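Local coordinates for hypothetical protein TTHA1785 (Thermus thermophilus, PDB 2EPG) that probably joins RNA ends as a GTP- and manganese-dependent RNA ligase of the RtcB family, at residues A[335-347]-A[353-365]. Residues are numbered along the deposited sequence; the frame is centred on the assembly and turned at random.
Sequences YDLAHNNAKFEEH and LVHRKGATRAFGP
The antiparallel beta hairpin of strands 332-347 and 350-357, which contributes His-339 and Asn-340 to the predicted GMP site and His-339 also to the predicted manganese site, pairs Asn-341 with Arg-356 and Lys-343 with Val-354 through reciprocal backbone hydrogen bonds. One residue past the Phe-344 and Leu-353 pair, Glu-345 meets Arg-356 from the opposite direction in a buried salt bridge. The guanidinium grips the carboxylate end-on, NH1 of Arg-356 giving 2.9 Å to OE1 of Glu-345 and NH2 of Arg-356 2.9 Å to OE2 of Glu-345, with the two planes 37° apart. NE2 of His-347 donates a hydrogen bond in its ring plane to the anti lone pair of Glu-345 OE1 at 2.8 Å. The guanidinium of Arg-356 is held flat between Val-354 CG1 on one face and Arg-361 CA on the other. A water donates to Glu-345 OE2 and accepts from Lys-343 NZ and Arg-361 NH2. With an alanine here instead of Glu-345, Arg-356 is likely to lose its countercharge and the His-347 ring its hold against turning. Beyond Ala-342, Leu-353 sets CD1 over the centre of the Phe-344 ring, a CH-pi contact 3.8 Å from the centroid. At the other end, Asn-340 CG lies beside its own backbone N (chi1 -68°), where OD1 of Asn-340 accepts a 2.8 Å hydrogen bond from Gly-358 N. There CG2 of Thr-360 lies 3.5 Å from CD2 of His-339, whose ND1 hydrogen-bonds to ND1 of His-410, the predicted guanylylated histidine. Arg-356 also hydrogen-bonds through NE to Ser-407 OG and through NH1 to the Phe-405 carbonyl; Lys-343 NZ has a salt bridge to Glu-182 and a hydrogen bond to Ser-183. Strand 110-119 pairs with strand 332-347, strand 86-90 borders strand 350-357, and helix 288-321 packs on Ala-342 and Phe-344.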
ATOM      1  N   TYR A 335       1.139 -12.107  -2.506  1.00 22.58           N
ATOM      2  CA  TYR A 335       0.322 -10.965  -2.937  1.00 23.05           C
ATOM      3  C   TYR A 335       1.183  -9.702  -3.014  1.00 23.14           C
ATOM      4  O   TYR A 335       2.310  -9.672  -2.520  1.00 24.06           O
ATOM      5  CB  TYR A 335      -0.866 -10.710  -1.990  1.00 18.49           C
ATOM      6  CG  TYR A 335      -2.013 -10.041  -2.704  1.00 19.04           C
ATOM      7  CD1 TYR A 335      -2.593 -10.636  -3.824  1.00 17.42           C
ATOM      8  CD2 TYR A 335      -2.516  -8.816  -2.284  1.00 19.44           C
ATOM      9  CE1 TYR A 335      -3.641 -10.014  -4.505  1.00 18.64           C
ATOM     10  CE2 TYR A 335      -3.566  -8.206  -2.958  1.00 20.92           C
ATOM     11  CZ  TYR A 335      -4.118  -8.815  -4.068  1.00 18.17           C
ATOM     12  OH  TYR A 335      -5.157  -8.213  -4.744  1.00 20.15           O
ATOM     13  N   ASP A 336       0.640  -8.664  -3.635  1.00 24.21           N
ATOM     14  CA  ASP A 336       1.320  -7.380  -3.757  1.00 24.65           C
ATOM     15  C   ASP A 336       0.215  -6.322  -3.839  1.00 24.44           C
ATOM     16  O   ASP A 336      -0.663  -6.404  -4.701  1.00 24.84           O
ATOM     17  CB  ASP A 336       2.212  -7.390  -5.015  1.00 24.31           C
ATOM     18  CG  ASP A 336       2.883  -6.037  -5.292  1.00 25.37           C
ATOM     19  OD1 ASP A 336       4.096  -6.032  -5.594  1.00 22.92           O
ATOM     20  OD2 ASP A 336       2.205  -4.985  -5.237  1.00 23.47           O
ATOM     21  N   LEU A 337       0.237  -5.347  -2.930  1.00 23.76           N
ATOM     22  CA  LEU A 337      -0.782  -4.306  -2.927  1.00 25.55           C
ATOM     23  C   LEU A 337      -0.264  -2.947  -2.479  1.00 26.64           C
ATOM     24  O   LEU A 337       0.731  -2.836  -1.770  1.00 26.82           O
ATOM     25  CB  LEU A 337      -1.976  -4.703  -2.037  1.00 25.18           C
ATOM     26  CG  LEU A 337      -1.862  -4.478  -0.517  1.00 25.55           C
ATOM     27  CD1 LEU A 337      -3.168  -4.897   0.180  1.00 22.43           C
ATOM     28  CD2 LEU A 337      -0.681  -5.280   0.035  1.00 20.33           C
ATOM     29  N   ALA A 338      -0.968  -1.910  -2.914  1.00 28.66           N
ATOM     30  CA  ALA A 338      -0.629  -0.532  -2.605  1.00 29.12           C
ATOM     31  C   ALA A 338      -1.131  -0.095  -1.237  1.00 30.51           C
ATOM     32  O   ALA A 338      -2.111  -0.634  -0.735  1.00 31.57           O
ATOM     33  CB  ALA A 338      -1.227   0.384  -3.675  1.00 28.99           C
ATOM     34  N   HIS A 339      -0.449   0.893  -0.657  1.00 32.40           N
ATOM     35  CA  HIS A 339      -0.820   1.477   0.630  1.00 34.13           C
ATOM     36  C   HIS A 339      -1.231   2.939   0.397  1.00 33.27           C
ATOM     37  O   HIS A 339      -1.816   3.566   1.273  1.00 33.60           O
ATOM     38  CB  HIS A 339       0.347   1.388   1.633  1.00 38.31           C
ATOM     39  CG  HIS A 339       0.486   0.040   2.279  1.00 45.21           C
ATOM     40  ND1 HIS A 339       0.913  -0.122   3.583  1.00 48.87           N
ATOM     41  CD2 HIS A 339       0.191  -1.204   1.824  1.00 46.50           C
ATOM     42  CE1 HIS A 339       0.866  -1.404   3.905  1.00 47.84           C
ATOM     43  NE2 HIS A 339       0.430  -2.082   2.856  1.00 47.42           N
ATOM     44  N   ASN A 340      -0.898   3.480  -0.782  1.00 31.50           N
ATOM     45  CA  ASN A 340      -1.276   4.852  -1.165  1.00 30.28           C
ATOM     46  C   ASN A 340      -1.757   4.774  -2.606  1.00 31.04           C
ATOM     47  O   ASN A 340      -0.978   4.419  -3.491  1.00 32.20           O
ATOM     48  CB  ASN A 340      -0.092   5.840  -1.128  1.00 31.34           C
ATOM     49  CG  ASN A 340       0.431   6.104   0.273  1.00 30.78           C
ATOM     50  OD1 ASN A 340      -0.333   6.294   1.212  1.00 31.49           O
ATOM     51  ND2 ASN A 340       1.746   6.144   0.406  1.00 33.39           N
ATOM     52  N   ASN A 341      -3.023   5.093  -2.855  1.00 29.79           N
ATOM     53  CA  ASN A 341      -3.529   5.047  -4.215  1.00 30.55           C
ATOM     54  C   ASN A 341      -4.990   5.458  -4.318  1.00 30.04           C
ATOM     55  O   ASN A 341      -5.725   5.379  -3.350  1.00 31.43           O
ATOM     56  CB  ASN A 341      -3.387   3.628  -4.757  1.00 33.50           C
ATOM     57  CG  ASN A 341      -2.880   3.599  -6.177  1.00 38.29           C
ATOM     58  OD1 ASN A 341      -2.732   2.531  -6.775  1.00 41.84           O
ATOM     59  ND2 ASN A 341      -2.606   4.775  -6.730  1.00 39.33           N
ATOM     60  N   ALA A 342      -5.401   5.917  -5.495  1.00 30.15           N
ATOM     61  CA  ALA A 342      -6.801   6.257  -5.730  1.00 29.40           C
ATOM     62  C   ALA A 342      -7.157   5.352  -6.897  1.00 31.71           C
ATOM     63  O   ALA A 342      -6.419   5.277  -7.881  1.00 31.37           O
ATOM     64  CB  ALA A 342      -6.964   7.715  -6.117  1.00 29.92           C
ATOM     65  N   LYS A 343      -8.276   4.652  -6.784  1.00 30.88           N
ATOM     66  CA  LYS A 343      -8.677   3.722  -7.823  1.00 30.49           C
ATOM     67  C   LYS A 343     -10.162   3.769  -8.058  1.00 29.36           C
ATOM     68  O   LYS A 343     -10.937   4.012  -7.124  1.00 26.85           O
ATOM     69  CB  LYS A 343      -8.306   2.300  -7.410  1.00 34.38           C
ATOM     70  CG  LYS A 343      -6.865   2.168  -6.936  1.00 38.28           C
ATOM     71  CD  LYS A 343      -6.469   0.729  -6.847  1.00 40.21           C
ATOM     72  CE  LYS A 343      -6.534   0.058  -8.204  1.00 37.95           C
ATOM     73  NZ  LYS A 343      -6.456  -1.403  -7.972  1.00 37.74           N
ATOM     74  N   PHE A 344     -10.564   3.541  -9.301  1.00 26.80           N
ATOM     75  CA  PHE A 344     -11.981   3.517  -9.602  1.00 28.00           C
ATOM     76  C   PHE A 344     -12.463   2.114  -9.260  1.00 28.42           C
ATOM     77  O   PHE A 344     -11.919   1.128  -9.743  1.00 25.52           O
ATOM     78  CB  PHE A 344     -12.246   3.826 -11.076  1.00 27.36           C
ATOM     79  CG  PHE A 344     -12.119   5.291 -11.412  1.00 29.79           C
ATOM     80  CD1 PHE A 344     -10.925   5.807 -11.911  1.00 28.30           C
ATOM     81  CD2 PHE A 344     -13.192   6.156 -11.210  1.00 26.00           C
ATOM     82  CE1 PHE A 344     -10.811   7.176 -12.207  1.00 30.33           C
ATOM     83  CE2 PHE A 344     -13.089   7.514 -11.501  1.00 28.43           C
ATOM     84  CZ  PHE A 344     -11.897   8.027 -12.003  1.00 27.33           C
ATOM     85  N   GLU A 345     -13.494   2.031  -8.430  1.00 27.93           N
ATOM     86  CA  GLU A 345     -14.028   0.744  -8.004  1.00 27.42           C
ATOM     87  C   GLU A 345     -15.557   0.775  -7.938  1.00 28.35           C
ATOM     88  O   GLU A 345     -16.166   1.846  -7.928  1.00 28.20           O
ATOM     89  CB  GLU A 345     -13.465   0.390  -6.623  1.00 25.49           C
ATOM     90  CG  GLU A 345     -11.950   0.262  -6.570  1.00 24.66           C
ATOM     91  CD  GLU A 345     -11.417   0.019  -5.162  1.00 26.69           C
ATOM     92  OE1 GLU A 345     -12.207   0.050  -4.174  1.00 24.57           O
ATOM     93  OE2 GLU A 345     -10.192  -0.199  -5.043  1.00 26.60           O
ATOM     94  N   GLU A 346     -16.159  -0.409  -7.915  1.00 28.08           N
ATOM     95  CA  GLU A 346     -17.606  -0.555  -7.821  1.00 30.11           C
ATOM     96  C   GLU A 346     -17.989  -0.684  -6.358  1.00 28.69           C
ATOM     97  O   GLU A 346     -17.564  -1.623  -5.690  1.00 25.01           O
ATOM     98  CB  GLU A 346     -18.080  -1.819  -8.538  1.00 34.17           C
ATOM     99  CG  GLU A 346     -17.889  -1.810 -10.039  1.00 42.52           C
ATOM    100  CD  GLU A 346     -18.752  -0.768 -10.724  1.00 46.29           C
ATOM    101  OE1 GLU A 346     -18.189   0.004 -11.540  1.00 48.27           O
ATOM    102  OE2 GLU A 346     -19.982  -0.728 -10.445  1.00 46.76           O
ATOM    103  N   HIS A 347     -18.786   0.271  -5.880  1.00 29.72           N
ATOM    104  CA  HIS A 347     -19.291   0.313  -4.501  1.00 28.40           C
ATOM    105  C   HIS A 347     -20.689   0.930  -4.580  1.00 27.99           C
ATOM    106  O   HIS A 347     -20.895   1.920  -5.286  1.00 26.38           O
ATOM    107  CB  HIS A 347     -18.411   1.191  -3.610  1.00 25.45           C
ATOM    108  CG  HIS A 347     -17.017   0.679  -3.433  1.00 26.11           C
ATOM    109  ND1 HIS A 347     -16.713  -0.404  -2.630  1.00 25.28           N
ATOM    110  CD2 HIS A 347     -15.840   1.106  -3.949  1.00 22.43           C
ATOM    111  CE1 HIS A 347     -15.410  -0.617  -2.660  1.00 23.58           C
ATOM    112  NE2 HIS A 347     -14.856   0.287  -3.452  1.00 22.97           N
ATOM    113  N   LEU A 353     -14.413   6.768  -7.220  1.00 23.78           N
ATOM    114  CA  LEU A 353     -12.969   6.860  -7.109  1.00 23.29           C
ATOM    115  C   LEU A 353     -12.627   6.803  -5.619  1.00 22.19           C
ATOM    116  O   LEU A 353     -13.018   7.690  -4.856  1.00 20.72           O
ATOM    117  CB  LEU A 353     -12.468   8.181  -7.700  1.00 24.35           C
ATOM    118  CG  LEU A 353     -10.964   8.413  -7.533  1.00 24.89           C
ATOM    119  CD1 LEU A 353     -10.207   7.428  -8.405  1.00 23.30           C
ATOM    120  CD2 LEU A 353     -10.619   9.862  -7.904  1.00 25.17           C
ATOM    121  N   VAL A 354     -11.877   5.783  -5.214  1.00 20.87           N
ATOM    122  CA  VAL A 354     -11.517   5.623  -3.809  1.00 22.07           C
ATOM    123  C   VAL A 354     -10.085   6.040  -3.497  1.00 24.14           C
ATOM    124  O   VAL A 354      -9.136   5.425  -3.998  1.00 22.07           O
ATOM    125  CB  VAL A 354     -11.696   4.153  -3.359  1.00 23.24           C
ATOM    126  CG1 VAL A 354     -11.443   4.024  -1.842  1.00 22.80           C
ATOM    127  CG2 VAL A 354     -13.096   3.674  -3.722  1.00 22.19           C
ATOM    128  N   HIS A 355      -9.947   7.082  -2.667  1.00 24.20           N
ATOM    129  CA  HIS A 355      -8.647   7.590  -2.250  1.00 24.09           C
ATOM    130  C   HIS A 355      -8.263   6.808  -0.995  1.00 25.51           C
ATOM    131  O   HIS A 355      -9.053   6.698  -0.038  1.00 24.72           O
ATOM    132  CB  HIS A 355      -8.698   9.080  -1.854  1.00 26.51           C
ATOM    133  CG  HIS A 355      -8.937  10.029  -2.989  1.00 27.90           C
ATOM    134  ND1 HIS A 355     -10.171  10.192  -3.585  1.00 27.46           N
ATOM    135  CD2 HIS A 355      -8.103  10.909  -3.598  1.00 26.73           C
ATOM    136  CE1 HIS A 355     -10.087  11.137  -4.509  1.00 30.50           C
ATOM    137  NE2 HIS A 355      -8.844  11.589  -4.535  1.00 27.17           N
ATOM    138  N   ARG A 356      -7.050   6.280  -0.999  1.00 23.03           N
ATOM    139  CA  ARG A 356      -6.550   5.528   0.137  1.00 24.29           C
ATOM    140  C   ARG A 356      -5.135   5.983   0.375  1.00 23.49           C
ATOM    141  O   ARG A 356      -4.270   5.772  -0.466  1.00 24.25           O
ATOM    142  CB  ARG A 356      -6.555   4.011  -0.142  1.00 20.84           C
ATOM    143  CG  ARG A 356      -7.946   3.365  -0.325  1.00 22.70           C
ATOM    144  CD  ARG A 356      -7.872   1.823  -0.219  1.00 22.01           C
ATOM    145  NE  ARG A 356      -9.171   1.173  -0.388  1.00 24.33           N
ATOM    146  CZ  ARG A 356      -9.694   0.817  -1.562  1.00 23.34           C
ATOM    147  NH1 ARG A 356     -10.885   0.238  -1.607  1.00 21.48           N
ATOM    148  NH2 ARG A 356      -9.034   1.036  -2.696  1.00 24.81           N
ATOM    149  N   LYS A 357      -4.906   6.633   1.507  1.00 25.15           N
ATOM    150  CA  LYS A 357      -3.569   7.088   1.865  1.00 27.44           C
ATOM    151  C   LYS A 357      -3.253   6.369   3.153  1.00 26.33           C
ATOM    152  O   LYS A 357      -3.901   6.616   4.175  1.00 26.41           O
ATOM    153  CB  LYS A 357      -3.519   8.598   2.120  1.00 28.49           C
ATOM    154  CG  LYS A 357      -2.073   9.106   2.230  1.00 32.18           C
ATOM    155  CD  LYS A 357      -1.900  10.353   3.092  1.00 33.19           C
ATOM    156  CE  LYS A 357      -2.850  11.463   2.733  1.00 32.27           C
ATOM    157  NZ  LYS A 357      -2.487  12.750   3.384  1.00 33.51           N
ATOM    158  N   GLY A 358      -2.264   5.484   3.112  1.00 27.09           N
ATOM    159  CA  GLY A 358      -1.912   4.730   4.304  1.00 27.83           C
ATOM    160  C   GLY A 358      -3.045   3.803   4.718  1.00 29.71           C
ATOM    161  O   GLY A 358      -3.398   3.709   5.893  1.00 29.99           O
ATOM    162  N   ALA A 359      -3.637   3.144   3.735  1.00 27.37           N
ATOM    163  CA  ALA A 359      -4.725   2.206   3.974  1.00 27.88           C
ATOM    164  C   ALA A 359      -4.688   1.303   2.758  1.00 28.07           C
ATOM    165  O   ALA A 359      -4.153   1.682   1.707  1.00 27.40           O
ATOM    166  CB  ALA A 359      -6.063   2.929   4.072  1.00 24.23           C
ATOM    167  N   THR A 360      -5.241   0.111   2.902  1.00 28.35           N
ATOM    168  CA  THR A 360      -5.213  -0.873   1.835  1.00 26.69           C
ATOM    169  C   THR A 360      -6.558  -1.247   1.288  1.00 26.48           C
ATOM    170  O   THR A 360      -7.572  -1.092   1.958  1.00 27.36           O
ATOM    171  CB  THR A 360      -4.583  -2.200   2.326  1.00 28.15           C
ATOM    172  OG1 THR A 360      -5.268  -2.635   3.514  1.00 25.25           O
ATOM    173  CG2 THR A 360      -3.103  -2.024   2.628  1.00 24.58           C
ATOM    174  N   ARG A 361      -6.550  -1.740   0.053  1.00 25.84           N
ATOM    175  CA  ARG A 361      -7.758  -2.243  -0.564  1.00 25.01           C
ATOM    176  C   ARG A 361      -7.802  -3.595   0.129  1.00 22.90           C
ATOM    177  O   ARG A 361      -6.759  -4.203   0.364  1.00 21.13           O
ATOM    178  CB  ARG A 361      -7.593  -2.453  -2.073  1.00 24.45           C
ATOM    179  CG  ARG A 361      -8.903  -2.772  -2.770  1.00 25.28           C
ATOM    180  CD  ARG A 361      -8.698  -3.233  -4.213  1.00 28.42           C
ATOM    181  NE  ARG A 361      -8.108  -4.565  -4.280  1.00 28.19           N
ATOM    182  CZ  ARG A 361      -7.943  -5.247  -5.411  1.00 31.24           C
ATOM    183  NH1 ARG A 361      -7.402  -6.459  -5.394  1.00 30.00           N
ATOM    184  NH2 ARG A 361      -8.313  -4.714  -6.564  1.00 28.67           N
ATOM    185  N   ALA A 362      -8.993  -4.070   0.452  1.00 23.05           N
ATOM    186  CA  ALA A 362      -9.100  -5.335   1.166  1.00 23.32           C
ATOM    187  C   ALA A 362     -10.390  -6.037   0.793  1.00 24.37           C
ATOM    188  O   ALA A 362     -11.308  -6.157   1.619  1.00 22.19           O
ATOM    189  CB  ALA A 362      -9.053  -5.066   2.667  1.00 23.74           C
ATOM    190  N   PHE A 363     -10.460  -6.479  -0.462  1.00 23.62           N
ATOM    191  CA  PHE A 363     -11.634  -7.166  -0.953  1.00 25.43           C
ATOM    192  C   PHE A 363     -11.904  -8.483  -0.222  1.00 26.10           C
ATOM    193  O   PHE A 363     -10.978  -9.161   0.269  1.00 24.73           O
ATOM    194  CB  PHE A 363     -11.520  -7.370  -2.463  1.00 26.92           C
ATOM    195  CG  PHE A 363     -11.738  -6.103  -3.262  1.00 27.92           C
ATOM    196  CD1 PHE A 363     -11.492  -6.075  -4.630  1.00 27.83           C
ATOM    197  CD2 PHE A 363     -12.171  -4.933  -2.630  1.00 29.84           C
ATOM    198  CE1 PHE A 363     -11.674  -4.903  -5.362  1.00 30.83           C
ATOM    199  CE2 PHE A 363     -12.360  -3.747  -3.348  1.00 30.29           C
ATOM    200  CZ  PHE A 363     -12.109  -3.730  -4.722  1.00 31.35           C
ATOM    201  N   GLY A 364     -13.183  -8.834  -0.140  1.00 24.80           N
ATOM    202  CA  GLY A 364     -13.569 -10.037   0.576  1.00 25.98           C
ATOM    203  C   GLY A 364     -13.937 -11.242  -0.259  1.00 26.75           C
ATOM    204  O   GLY A 364     -13.916 -11.186  -1.492  1.00 26.94           O
ATOM    205  N   PRO A 365     -14.307 -12.351   0.402  1.00 28.55           N
ATOM    206  CA  PRO A 365     -14.698 -13.618  -0.236  1.00 28.96           C
ATOM    207  C   PRO A 365     -15.690 -13.421  -1.382  1.00 29.78           C
ATOM    208  O   PRO A 365     -16.600 -12.605  -1.289  1.00 29.88           O
ATOM    209  CB  PRO A 365     -15.299 -14.416   0.922  1.00 28.87           C
ATOM    210  CG  PRO A 365     -14.477 -13.935   2.109  1.00 29.13           C
ATOM    211  CD  PRO A 365     -14.450 -12.432   1.870  1.00 27.83           C
TER
HETATM  212  O   HOH W   1      -4.199  -1.424  -1.805  1.00 29.01           O
HETATM  213  O   HOH W   2      -4.098   1.439  -1.315  1.00 33.27           O
HETATM  214  O   HOH W   3      -6.374   2.548  -3.107  1.00 43.50           O
HETATM  215  O   HOH W   4      -9.014  -1.665  -6.983  1.00 24.83           O